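Local coordinates for protein glucose-6-phosphate 1-dehydrogenase (Mycobacterium avium, PDB 4LGV) that catalyses the oxidation of glucose 6-phosphate to 6-phosphogluconolactone, probably with NADP+ as electron acceptor, the entry step of the pentose phosphate pathway, at residues L33-I38 / K45-A50; L189-F194 / E417-A422; F233-R238 / R301-V306; N254-V259 / L337-A342. One frame throughout, in Å; residues are numbered along the deposited sequence.

Contact 1: L33-I38 / K45-A50; sequences LVIFGI and KMTFRA
Ile-38 and Phe-48 meet as a branched side chain crossing an aromatic one at about a right angle. Ile-38 CG1 lies 3.7 Å from Phe-48 CZ, and its CD1 rests 3.9 Å from Phe-48 CE1. With CG1 anti to the backbone N (chi1 -166°), Ile-38 brings this longer branch against the CE1-CZ end of the ring. Its carbonyl also approaches the far end of the ring, obliquely, with Ile-38 O 3.5 Å from Phe-48 CE2. Ile-35, three residues back on the strand, touches Thr-47 more loosely, Ile-35 CD1 to Thr-47 CG2 at 4.3 Å. Threonine suits this place because its methyl can face the strand while OG1 is hydrogen-bonded to Tyr-416 and Glu-135. Further out, the Phe-48 ring is packed against helix 74-87 through Leu-77, Ala-81, Ala-84 and Ile-85, a setting that calls for a large apolar group. Gly-37 turns the chain between the two isoleucines with a positive phi of 101°, a conformation that itself calls for glycine. This is the first strand, glycine-rich turn and helix of a Rossmann-type beta-alpha-beta unit; the sequence GITGDLA fits the dinucleotide-binding fingerprint of glucose-6-phosphate dehydrogenases.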
loop_
_atom_site.group_PDB
_atom_site.type_symbol
_atom_site.label_atom_id
_atom_site.label_comp_id
_atom_site.label_asym_id
_atom_site.label_seq_id
_atom_site.Cartn_x
_atom_site.Cartn_y
_atom_site.Cartn_z
ATOM N N LEU A 33 42.902 4.505 30.038
ATOM C CA LEU A 33 42.953 3.457 29.033
ATOM C C LEU A 33 44.068 2.466 29.425
ATOM O O LEU A 33 45.242 2.848 29.535
ATOM C CB LEU A 33 43.221 4.051 27.648
ATOM C CG LEU A 33 43.396 3.043 26.496
ATOM C CD1 LEU A 33 42.177 2.163 26.318
ATOM C CD2 LEU A 33 43.665 3.769 25.182
ATOM N N VAL A 34 43.709 1.200 29.541
ATOM C CA VAL A 34 44.651 0.165 29.859
ATOM C C VAL A 34 44.677 -0.851 28.722
ATOM O O VAL A 34 43.653 -1.507 28.443
ATOM C CB VAL A 34 44.242 -0.550 31.167
ATOM C CG1 VAL A 34 45.222 -1.619 31.485
ATOM C CG2 VAL A 34 44.125 0.450 32.314
ATOM N N ILE A 35 45.846 -1.025 28.091
ATOM C CA ILE A 35 45.940 -1.874 26.898
ATOM C C ILE A 35 46.752 -3.105 27.172
ATOM O O ILE A 35 47.962 -3.010 27.342
ATOM C CB ILE A 35 46.633 -1.127 25.718
ATOM C CG1 ILE A 35 45.853 0.116 25.366
ATOM C CG2 ILE A 35 46.723 -2.014 24.483
ATOM C CD1 ILE A 35 46.530 1.050 24.392
ATOM N N PHE A 36 46.095 -4.259 27.194
ATOM C CA PHE A 36 46.800 -5.525 27.281
ATOM C C PHE A 36 47.196 -5.946 25.892
ATOM O O PHE A 36 46.344 -6.011 24.989
ATOM C CB PHE A 36 45.944 -6.606 27.915
ATOM C CG PHE A 36 45.732 -6.437 29.404
ATOM C CD1 PHE A 36 44.914 -5.442 29.906
ATOM C CD2 PHE A 36 46.379 -7.283 30.319
ATOM C CE1 PHE A 36 44.730 -5.284 31.284
ATOM C CE2 PHE A 36 46.191 -7.134 31.697
ATOM C CZ PHE A 36 45.365 -6.133 32.182
ATOM N N GLY A 37 48.489 -6.228 25.716
ATOM C CA GLY A 37 49.032 -6.692 24.426
ATOM C C GLY A 37 49.725 -5.585 23.630
ATOM O O GLY A 37 49.814 -5.655 22.425
ATOM N N ILE A 38 50.259 -4.597 24.333
ATOM C CA ILE A 38 50.787 -3.366 23.720
ATOM C C ILE A 38 52.057 -3.600 22.892
ATOM O O ILE A 38 52.420 -2.757 22.065
ATOM C CB ILE A 38 51.023 -2.294 24.810
ATOM C CG1 ILE A 38 51.231 -0.926 24.216
ATOM C CG2 ILE A 38 52.225 -2.652 25.652
ATOM C CD1 ILE A 38 50.014 -0.344 23.585
ATOM N N LYS A 45 50.669 -2.676 14.066
ATOM C CA LYS A 45 50.082 -2.380 12.750
ATOM C C LYS A 45 49.118 -1.186 12.880
ATOM O O LYS A 45 49.186 -0.281 12.059
ATOM C CB LYS A 45 49.427 -3.610 12.075
ATOM N N MET A 46 48.309 -1.158 13.950
ATOM C CA MET A 46 47.195 -0.253 14.076
ATOM C C MET A 46 47.181 0.598 15.347
ATOM O O MET A 46 46.920 1.805 15.269
ATOM C CB MET A 46 45.844 -1.041 14.022
ATOM C CG MET A 46 45.524 -1.811 12.735
ATOM S SD MET A 46 45.284 -0.857 11.200
ATOM C CE MET A 46 44.696 0.714 11.748
ATOM N N THR A 47 47.335 0.000 16.524
ATOM C CA THR A 47 46.936 0.736 17.749
ATOM C C THR A 47 47.770 1.980 18.016
ATOM O O THR A 47 47.240 3.058 18.287
ATOM C CB THR A 47 46.944 -0.154 18.994
ATOM O OG1 THR A 47 46.273 -1.384 18.702
ATOM C CG2 THR A 47 46.294 0.533 20.130
ATOM N N PHE A 48 49.088 1.848 17.906
ATOM C CA PHE A 48 49.967 3.005 18.088
ATOM C C PHE A 48 49.653 4.171 17.138
ATOM O O PHE A 48 49.537 5.337 17.567
ATOM C CB PHE A 48 51.409 2.619 17.953
ATOM C CG PHE A 48 51.967 1.934 19.161
ATOM C CD1 PHE A 48 51.873 2.507 20.396
ATOM C CD2 PHE A 48 52.652 0.730 19.035
ATOM C CE1 PHE A 48 52.396 1.888 21.487
ATOM C CE2 PHE A 48 53.194 0.100 20.151
ATOM C CZ PHE A 48 53.055 0.680 21.378
ATOM N N ARG A 49 49.495 3.864 15.868
ATOM C CA ARG A 49 49.067 4.870 14.887
ATOM C C ARG A 49 47.727 5.536 15.240
ATOM O O ARG A 49 47.580 6.758 15.170
ATOM C CB ARG A 49 48.961 4.216 13.512
ATOM C CG ARG A 49 48.852 5.226 12.387
ATOM C CD ARG A 49 48.303 4.586 11.129
ATOM N NE ARG A 49 48.187 5.576 10.101
ATOM C CZ ARG A 49 47.941 5.323 8.820
ATOM N NH1 ARG A 49 47.739 4.071 8.390
ATOM N NH2 ARG A 49 47.853 6.342 7.968
ATOM N N ALA A 50 46.764 4.736 15.656
ATOM C CA ALA A 50 45.443 5.249 16.039
ATOM C C ALA A 50 45.521 6.182 17.257
ATOM O O ALA A 50 44.938 7.257 17.224
ATOM C CB ALA A 50 44.521 4.108 16.322
#

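Contact 2: L189-F194 / E417-A422; sequences LRVDHF and ERLLYA
Leu-419 meets the chain at Val-191 to His-193 because its CG stands anti to its own carbonyl carbon (chi1 -75°) and its CD1 continues fully extended (chi2 170°), which carries one methyl straight from the helix to the end of strand 188-191. That single methyl makes the closest approaches. Leu-419 CD1 lies 3.4 Å from Asp-192 O and 3.7 Å from His-193 CA, so it is seated on backbone as much as on side chains. Val-191 adds an apolar flank, its CG1 4.2 Å from Leu-419 CD1. Leucine suits the place because its branched end supplies one slim methyl that fits between the Asp-192 carbonyl and the Val-191 side chain. The CB of Asp-192 points away from the helix, and its carboxylate works on the chain just beyond: Phe-194 N donates to Asp-192 OD1 at 3.1 Å, closing an Asx turn with an N-H...O angle of 137°, well short of straight. In one of its two modelled conformers, His-193 has NE2 hydrogen-bonded to Glu-162. The sequence RVDHFLGK resembles the signature peptide that lines the substrate pocket in relatives. Between 189-194 and 417-422 the contact is nondirectional methyl packing, while the Asp-192 carboxylate is held by Phe-194 N, Lys-163 and Asn-254; Arg-418 of the helix adds directional bonds to Gly-196 O and Gln-198 O.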
loop_
_atom_site.group_PDB
_atom_site.type_symbol
_atom_site.label_atom_id
_atom_site.label_comp_id
_atom_site.label_asym_id
_atom_site.label_seq_id
_atom_site.Cartn_x
_atom_site.Cartn_y
_atom_site.Cartn_z
ATOM N N LEU A 189 32.560 -4.866 25.114
ATOM C CA LEU A 189 32.654 -4.291 23.789
ATOM C C LEU A 189 33.456 -5.215 22.877
ATOM O O LEU A 189 34.685 -5.371 23.010
ATOM C CB LEU A 189 33.335 -2.931 23.872
ATOM C CG LEU A 189 32.741 -1.931 24.870
ATOM C CD1 LEU A 189 33.568 -0.662 24.981
ATOM C CD2 LEU A 189 31.378 -1.564 24.452
ATOM N N ARG A 190 32.751 -5.847 21.951
ATOM C CA ARG A 190 33.396 -6.821 21.086
ATOM C C ARG A 190 33.877 -6.104 19.829
ATOM O O ARG A 190 33.067 -5.717 19.006
ATOM C CB ARG A 190 32.434 -7.947 20.759
ATOM C CG ARG A 190 31.860 -8.579 22.013
ATOM C CD ARG A 190 30.874 -9.684 21.691
ATOM N NE ARG A 190 30.364 -10.293 22.915
ATOM C CZ ARG A 190 29.391 -9.774 23.671
ATOM N NH1 ARG A 190 28.749 -8.644 23.340
ATOM N NH2 ARG A 190 29.027 -10.414 24.749
ATOM N N VAL A 191 35.195 -5.913 19.713
ATOM C CA VAL A 191 35.779 -5.073 18.686
ATOM C C VAL A 191 35.989 -5.854 17.384
ATOM O O VAL A 191 36.727 -6.875 17.340
ATOM C CB VAL A 191 37.139 -4.545 19.146
ATOM C CG1 VAL A 191 37.737 -3.609 18.117
ATOM C CG2 VAL A 191 37.040 -3.810 20.501
ATOM N N ASP A 192 35.325 -5.397 16.332
ATOM C CA ASP A 192 35.480 -5.985 15.002
ATOM C C ASP A 192 35.720 -4.834 14.059
ATOM O O ASP A 192 34.825 -4.031 13.825
ATOM C CB ASP A 192 34.224 -6.769 14.612
ATOM C CG ASP A 192 34.343 -7.468 13.243
ATOM O OD1 ASP A 192 35.133 -7.036 12.386
ATOM O OD2 ASP A 192 33.647 -8.491 13.043
ATOM N N HIS A 193 36.946 -4.744 13.535
ATOM C CA HIS A 193 37.346 -3.590 12.734
ATOM C C HIS A 193 36.426 -3.344 11.568
ATOM O O HIS A 193 36.178 -2.204 11.239
ATOM C CB HIS A 193 38.780 -3.747 12.256
ATOM C CG HIS A 193 39.715 -3.998 13.376
ATOM N ND1 HIS A 193 40.972 -4.514 13.187
ATOM C CD2 HIS A 193 39.546 -3.863 14.717
ATOM C CE1 HIS A 193 41.538 -4.684 14.364
ATOM N NE2 HIS A 193 40.700 -4.290 15.306
ATOM N N PHE A 194 35.882 -4.417 10.970
ATOM C CA PHE A 194 34.921 -4.238 9.868
ATOM C C PHE A 194 33.710 -3.371 10.249
ATOM O O PHE A 194 33.285 -2.533 9.473
ATOM C CB PHE A 194 34.443 -5.551 9.309
ATOM C CG PHE A 194 35.481 -6.274 8.499
ATOM C CD1 PHE A 194 35.987 -5.728 7.336
ATOM C CD2 PHE A 194 35.931 -7.497 8.879
ATOM C CE1 PHE A 194 36.940 -6.394 6.589
ATOM C CE2 PHE A 194 36.893 -8.157 8.151
ATOM C CZ PHE A 194 37.402 -7.625 6.996
ATOM N N GLU A 417 40.484 3.669 14.477
ATOM C CA GLU A 417 40.434 4.797 15.429
ATOM C C GLU A 417 39.010 5.177 15.850
ATOM O O GLU A 417 38.763 5.566 16.997
ATOM C CB GLU A 417 41.169 6.026 14.862
ATOM C CG GLU A 417 40.545 6.645 13.629
ATOM C CD GLU A 417 41.435 7.682 12.938
ATOM O OE1 GLU A 417 42.484 7.942 13.479
ATOM O OE2 GLU A 417 41.086 8.231 11.864
ATOM N N ARG A 418 38.063 5.106 14.919
ATOM C CA ARG A 418 36.667 5.368 15.250
ATOM C C ARG A 418 36.167 4.402 16.340
ATOM O O ARG A 418 35.485 4.799 17.267
ATOM C CB ARG A 418 35.839 5.205 13.981
ATOM C CG ARG A 418 34.369 5.482 14.125
ATOM C CD ARG A 418 33.664 5.188 12.824
ATOM N NE ARG A 418 32.255 5.493 12.944
ATOM C CZ ARG A 418 31.265 4.907 12.271
ATOM N NH1 ARG A 418 31.499 3.899 11.417
ATOM N NH2 ARG A 418 30.039 5.337 12.441
ATOM N N LEU A 419 36.494 3.120 16.222
ATOM C CA LEU A 419 36.068 2.129 17.220
ATOM C C LEU A 419 36.699 2.361 18.573
ATOM O O LEU A 419 36.028 2.233 19.601
ATOM C CB LEU A 419 36.422 0.709 16.773
ATOM C CG LEU A 419 35.534 0.163 15.690
ATOM C CD1 LEU A 419 36.102 -1.121 15.136
ATOM C CD2 LEU A 419 34.130 -0.087 16.182
ATOM N N LEU A 420 37.979 2.732 18.572
ATOM C CA LEU A 420 38.715 2.939 19.828
ATOM C C LEU A 420 38.150 4.109 20.560
ATOM O O LEU A 420 37.976 4.079 21.776
ATOM C CB LEU A 420 40.217 3.223 19.582
ATOM C CG LEU A 420 41.231 2.185 20.011
ATOM C CD1 LEU A 420 42.622 2.800 19.892
ATOM C CD2 LEU A 420 41.005 1.696 21.435
ATOM N N TYR A 421 37.891 5.171 19.812
ATOM C CA TYR A 421 37.328 6.385 20.403
ATOM C C TYR A 421 35.926 6.093 20.940
ATOM O O TYR A 421 35.579 6.495 22.060
ATOM C CB TYR A 421 37.316 7.504 19.369
ATOM C CG TYR A 421 36.773 8.831 19.859
ATOM C CD1 TYR A 421 37.578 9.743 20.527
ATOM C CD2 TYR A 421 35.440 9.180 19.633
ATOM C CE1 TYR A 421 37.096 10.973 20.956
ATOM C CE2 TYR A 421 34.942 10.405 20.059
ATOM C CZ TYR A 421 35.785 11.300 20.710
ATOM O OH TYR A 421 35.271 12.507 21.155
ATOM N N ALA A 422 35.117 5.388 20.154
ATOM C CA ALA A 422 33.759 5.084 20.588
ATOM C C ALA A 422 33.795 4.224 21.868
ATOM O O ALA A 422 32.993 4.414 22.786
ATOM C CB ALA A 422 33.002 4.377 19.489
#

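Contact 3: F233-R238 / R301-V306; sequences FGIEDR and RGYTEV
Apolar contact comes first: Ile-235 CD1 meets the edge of the Tyr-303 ring, close to the ring plane, and is equally near two of its carbons, 3.6 Å from Tyr-303 CD1 and 3.6 Å from Tyr-303 CE1. With its CG1 anti to the carbonyl carbon (chi1 -65°), Ile-235 sends the long branch toward the tyrosine and turns CG2 toward Val-306, where Ile-235 CG2 and Val-306 CG1 are a looser 4.4 Å apart. A beta-branched isoleucine suits this place, since its two arms serve two neighbours at once. The same valine methyl also approaches backbone, Val-306 CG1 lying 3.8 Å from Ile-235 O. Both segments are loops of the alpha+beta C-terminal domain: 233-238 follows strand 222-230 and leads into helix 239-243, while 301-306 follows strand 295-300, and two other strands lie between those two in the large mixed sheet. Polar bonds shape each loop from within or from outside. Glu-305 N donates to Gly-302 O at 3.1 Å and Val-306 N to Tyr-303 O at 3.1 Å, winding a short 3-10 turn that presents Tyr-303 and Val-306 to the isoleucine. Gly-302 enters that turn at a positive phi of 109°, which favours glycine. Tyr-303 OH is hydrogen-bonded to Asp-243, fixing the far end of the ring, and Ile-235 N is bonded to the hydroxyl of Tyr-300.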
loop_
_atom_site.group_PDB
_atom_site.type_symbol
_atom_site.label_atom_id
_atom_site.label_comp_id
_atom_site.label_asym_id
_atom_site.label_seq_id
_atom_site.Cartn_x
_atom_site.Cartn_y
_atom_site.Cartn_z
ATOM N N PHE A 233 42.617 -7.751 -2.854
ATOM C CA PHE A 233 43.918 -8.158 -2.323
ATOM C C PHE A 233 43.734 -9.516 -1.644
ATOM O O PHE A 233 42.607 -9.923 -1.316
ATOM C CB PHE A 233 44.511 -7.122 -1.352
ATOM C CG PHE A 233 43.520 -6.588 -0.324
ATOM C CD1 PHE A 233 43.292 -7.271 0.865
ATOM C CD2 PHE A 233 42.808 -5.408 -0.559
ATOM C CE1 PHE A 233 42.399 -6.805 1.808
ATOM C CE2 PHE A 233 41.908 -4.933 0.373
ATOM C CZ PHE A 233 41.694 -5.626 1.568
ATOM N N GLY A 234 44.844 -10.228 -1.510
ATOM C CA GLY A 234 44.874 -11.520 -0.867
ATOM C C GLY A 234 45.232 -11.334 0.595
ATOM O O GLY A 234 45.019 -10.286 1.170
ATOM N N ILE A 235 45.750 -12.381 1.199
ATOM C CA ILE A 235 46.200 -12.365 2.585
ATOM C C ILE A 235 47.681 -11.954 2.625
ATOM O O ILE A 235 48.561 -12.731 2.255
ATOM C CB ILE A 235 45.978 -13.762 3.197
ATOM C CG1 ILE A 235 44.476 -14.042 3.242
ATOM C CG2 ILE A 235 46.450 -13.844 4.623
ATOM C CD1 ILE A 235 44.015 -14.921 2.122
ATOM N N GLU A 236 47.946 -10.723 3.059
ATOM C CA GLU A 236 49.316 -10.153 3.052
ATOM C C GLU A 236 50.141 -10.665 4.240
ATOM O O GLU A 236 51.338 -10.908 4.116
ATOM C CB GLU A 236 49.288 -8.608 3.048
ATOM N N ASP A 237 49.491 -10.861 5.379
ATOM C CA ASP A 237 50.184 -11.308 6.582
ATOM C C ASP A 237 49.244 -12.171 7.390
ATOM O O ASP A 237 48.043 -12.275 7.093
ATOM C CB ASP A 237 50.668 -10.112 7.407
ATOM N N ARG A 238 49.794 -12.819 8.404
ATOM C CA ARG A 238 48.970 -13.571 9.325
ATOM C C ARG A 238 48.179 -14.692 8.601
ATOM O O ARG A 238 47.023 -15.015 8.960
ATOM C CB ARG A 238 48.031 -12.594 10.047
ATOM N N ARG A 301 43.625 -19.201 -6.303
ATOM C CA ARG A 301 44.832 -19.906 -6.741
ATOM C C ARG A 301 46.042 -19.118 -6.259
ATOM O O ARG A 301 46.170 -17.909 -6.529
ATOM C CB ARG A 301 44.864 -20.074 -8.263
ATOM N N GLY A 302 46.904 -19.803 -5.505
ATOM C CA GLY A 302 48.039 -19.149 -4.837
ATOM C C GLY A 302 47.892 -19.048 -3.330
ATOM O O GLY A 302 48.853 -18.761 -2.634
ATOM N N TYR A 303 46.675 -19.253 -2.827
ATOM C CA TYR A 303 46.398 -19.131 -1.395
ATOM C C TYR A 303 47.223 -20.114 -0.587
ATOM O O TYR A 303 47.755 -19.756 0.453
ATOM C CB TYR A 303 44.904 -19.338 -1.107
ATOM C CG TYR A 303 44.580 -19.432 0.363
ATOM C CD1 TYR A 303 44.704 -18.332 1.200
ATOM C CD2 TYR A 303 44.146 -20.629 0.911
ATOM C CE1 TYR A 303 44.418 -18.422 2.554
ATOM C CE2 TYR A 303 43.858 -20.730 2.258
ATOM C CZ TYR A 303 43.999 -19.623 3.073
ATOM O OH TYR A 303 43.702 -19.746 4.405
ATOM N N THR A 304 47.332 -21.345 -1.086
ATOM C CA THR A 304 48.094 -22.374 -0.424
ATOM C C THR A 304 49.619 -22.098 -0.382
ATOM O O THR A 304 50.307 -22.713 0.423
ATOM C CB THR A 304 47.892 -23.745 -1.082
ATOM O OG1 THR A 304 48.109 -23.616 -2.493
ATOM C CG2 THR A 304 46.492 -24.259 -0.823
ATOM N N GLU A 305 50.124 -21.171 -1.195
ATOM C CA GLU A 305 51.542 -20.789 -1.138
ATOM C C GLU A 305 51.793 -19.578 -0.201
ATOM O O GLU A 305 52.920 -19.129 -0.048
ATOM C CB GLU A 305 52.119 -20.555 -2.559
ATOM N N VAL A 306 50.754 -19.059 0.447
ATOM C CA VAL A 306 50.918 -17.986 1.436
ATOM C C VAL A 306 51.558 -18.556 2.723
ATOM O O VAL A 306 51.075 -19.537 3.298
ATOM C CB VAL A 306 49.566 -17.311 1.756
ATOM C CG1 VAL A 306 49.673 -16.337 2.933
ATOM C CG2 VAL A 306 49.022 -16.598 0.528
#

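Contact 4: N254-V259 / L337-A342; sequences NHLLQV and LRAGKA
Helix 246-264 packs against a face of the large mixed sheet of the C-terminal domain, and Leu-256 is one of the helix residues that meet strand 335-340. In an extended strand, side chains alternate between faces, so Leu-337 and Ala-339 both turn toward the helix while the CB of the intervening Arg-338 points away from it. Leu-256 has its CG anti to the carbonyl carbon (chi1 -69°) and CD1 extended beyond it, which brings this methyl down between the two strand residues. The small alanine lets the leucine tip come close to the strand, whereas bulkier Leu-337 reaches out to cross Leu-256 at a slant. Other apolar groups close round: Met-229 of the neighbouring strand 222-230 touches both Leu-256 and Ala-339, and Val-251 and Val-252 of the same helix cover Ala-339 and Leu-337. His-255 packs its ring near that of Phe-194, so the same turn also reaches the 189-194 segment. Across the contact itself Leu-256 CD1 lies 3.8 Å from Ala-339 CB and 3.9 Å from Leu-337 CD2, and Leu-337 CD1 comes 4.0 Å from Leu-256 CB.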
loop_
_atom_site.group_PDB
_atom_site.type_symbol
_atom_site.label_atom_id
_atom_site.label_comp_id
_atom_site.label_asym_id
_atom_site.label_seq_id
_atom_site.Cartn_x
_atom_site.Cartn_y
_atom_site.Cartn_z
ATOM N N ASN A 254 29.486 -11.736 11.451
ATOM C CA ASN A 254 29.284 -10.480 12.185
ATOM C C ASN A 254 29.048 -9.323 11.203
ATOM O O ASN A 254 27.951 -8.802 11.121
ATOM C CB ASN A 254 30.477 -10.207 13.117
ATOM C CG ASN A 254 30.169 -9.195 14.186
ATOM O OD1 ASN A 254 29.049 -9.104 14.639
ATOM N ND2 ASN A 254 31.161 -8.418 14.587
ATOM N N HIS A 255 30.066 -8.953 10.434
ATOM C CA HIS A 255 30.004 -7.742 9.589
ATOM C C HIS A 255 28.822 -7.702 8.630
ATOM O O HIS A 255 27.978 -6.790 8.708
ATOM C CB HIS A 255 31.321 -7.593 8.818
ATOM C CG HIS A 255 31.417 -6.363 7.965
ATOM N ND1 HIS A 255 31.045 -5.119 8.409
ATOM C CD2 HIS A 255 31.889 -6.178 6.701
ATOM C CE1 HIS A 255 31.245 -4.225 7.451
ATOM N NE2 HIS A 255 31.777 -4.836 6.411
ATOM N N LEU A 256 28.742 -8.675 7.730
ATOM C CA LEU A 256 27.775 -8.593 6.662
ATOM C C LEU A 256 26.365 -8.844 7.156
ATOM O O LEU A 256 25.434 -8.210 6.684
ATOM C CB LEU A 256 28.135 -9.523 5.506
ATOM C CG LEU A 256 29.362 -9.155 4.714
ATOM C CD1 LEU A 256 29.607 -10.099 3.534
ATOM C CD2 LEU A 256 29.272 -7.740 4.185
ATOM N N LEU A 257 26.195 -9.779 8.088
ATOM C CA LEU A 257 24.866 -9.971 8.687
ATOM C C LEU A 257 24.423 -8.749 9.479
ATOM O O LEU A 257 23.248 -8.400 9.487
ATOM C CB LEU A 257 24.848 -11.219 9.556
ATOM C CG LEU A 257 24.827 -12.537 8.760
ATOM C CD1 LEU A 257 24.894 -13.739 9.693
ATOM C CD2 LEU A 257 23.564 -12.618 7.931
ATOM N N GLN A 258 25.351 -8.048 10.086
ATOM C CA GLN A 258 24.995 -6.790 10.775
ATOM C C GLN A 258 24.558 -5.721 9.759
ATOM O O GLN A 258 23.669 -4.954 10.029
ATOM C CB GLN A 258 26.174 -6.280 11.620
ATOM C CG GLN A 258 26.393 -7.090 12.900
ATOM C CD GLN A 258 25.642 -6.527 14.082
ATOM O OE1 GLN A 258 25.517 -5.299 14.238
ATOM N NE2 GLN A 258 25.145 -7.411 14.943
ATOM N N VAL A 259 25.234 -5.683 8.613
ATOM C CA VAL A 259 24.884 -4.762 7.527
ATOM C C VAL A 259 23.462 -5.078 7.001
ATOM O O VAL A 259 22.641 -4.182 6.867
ATOM C CB VAL A 259 25.865 -4.826 6.361
ATOM C CG1 VAL A 259 25.292 -4.199 5.107
ATOM C CG2 VAL A 259 27.129 -4.070 6.711
ATOM N N LEU A 337 24.347 -13.312 -0.945
ATOM C CA LEU A 337 25.507 -12.686 -0.384
ATOM C C LEU A 337 26.778 -13.318 -0.958
ATOM O O LEU A 337 26.839 -14.529 -1.097
ATOM C CB LEU A 337 25.439 -12.870 1.092
ATOM C CG LEU A 337 26.520 -12.230 1.903
ATOM C CD1 LEU A 337 25.938 -11.945 3.286
ATOM C CD2 LEU A 337 27.740 -13.141 1.965
ATOM N N ARG A 338 27.752 -12.476 -1.327
ATOM C CA ARG A 338 29.045 -12.941 -1.768
ATOM C C ARG A 338 30.118 -12.074 -1.168
ATOM O O ARG A 338 29.981 -10.840 -1.067
ATOM C CB ARG A 338 29.166 -12.970 -3.278
ATOM C CG ARG A 338 29.101 -11.627 -3.946
ATOM C CD ARG A 338 29.219 -11.751 -5.458
ATOM N NE ARG A 338 28.950 -10.454 -6.086
ATOM C CZ ARG A 338 29.132 -10.180 -7.364
ATOM N NH1 ARG A 338 29.586 -11.115 -8.180
ATOM N NH2 ARG A 338 28.881 -8.962 -7.836
ATOM N N ALA A 339 31.157 -12.740 -0.682
ATOM C CA ALA A 339 32.300 -12.065 -0.069
ATOM C C ALA A 339 33.579 -12.821 -0.415
ATOM O O ALA A 339 33.600 -14.043 -0.405
ATOM C CB ALA A 339 32.118 -12.000 1.416
ATOM N N GLY A 340 34.649 -12.103 -0.719
ATOM C CA GLY A 340 35.891 -12.773 -1.003
ATOM C C GLY A 340 37.133 -11.952 -1.206
ATOM O O GLY A 340 37.071 -10.779 -1.541
ATOM N N LYS A 341 38.268 -12.620 -0.997
ATOM C CA LYS A 341 39.605 -12.066 -1.229
ATOM C C LYS A 341 40.005 -12.195 -2.690
ATOM O O LYS A 341 39.542 -13.082 -3.403
ATOM C CB LYS A 341 40.640 -12.821 -0.391
ATOM C CG LYS A 341 40.367 -12.774 1.101
ATOM C CD LYS A 341 40.680 -11.396 1.687
ATOM C CE LYS A 341 40.556 -11.430 3.189
ATOM N NZ LYS A 341 40.762 -10.101 3.783
ATOM N N ALA A 342 40.880 -11.299 -3.113
ATOM C CA ALA A 342 41.447 -11.323 -4.456
ATOM C C ALA A 342 40.352 -11.257 -5.530
ATOM O O ALA A 342 40.380 -11.989 -6.532
ATOM C CB ALA A 342 42.334 -12.554 -4.648
#

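Contact 1 closes first along the chain, in the parallel sheet of the nucleotide-binding domain. Contact 2, about 12 Å away between centres, joins the last strand of that sheet to helix 413-424, a late element of the chain, and the two touch where Ala-50 packs on Glu-417 and Leu-420. Contacts 3 and 4 are both nested in the long loop that contact 2 closes; their segments alternate, with centres about 18 Å apart, and Phe-233 O accepts a backbone hydrogen bond from Ala-342 N. The centre of contact 4 is also about 18 Å from that of contact 2. Contact 2 itself, and its Asp-192 link to contact 4, thus join the two domains, consistent with an active site between them.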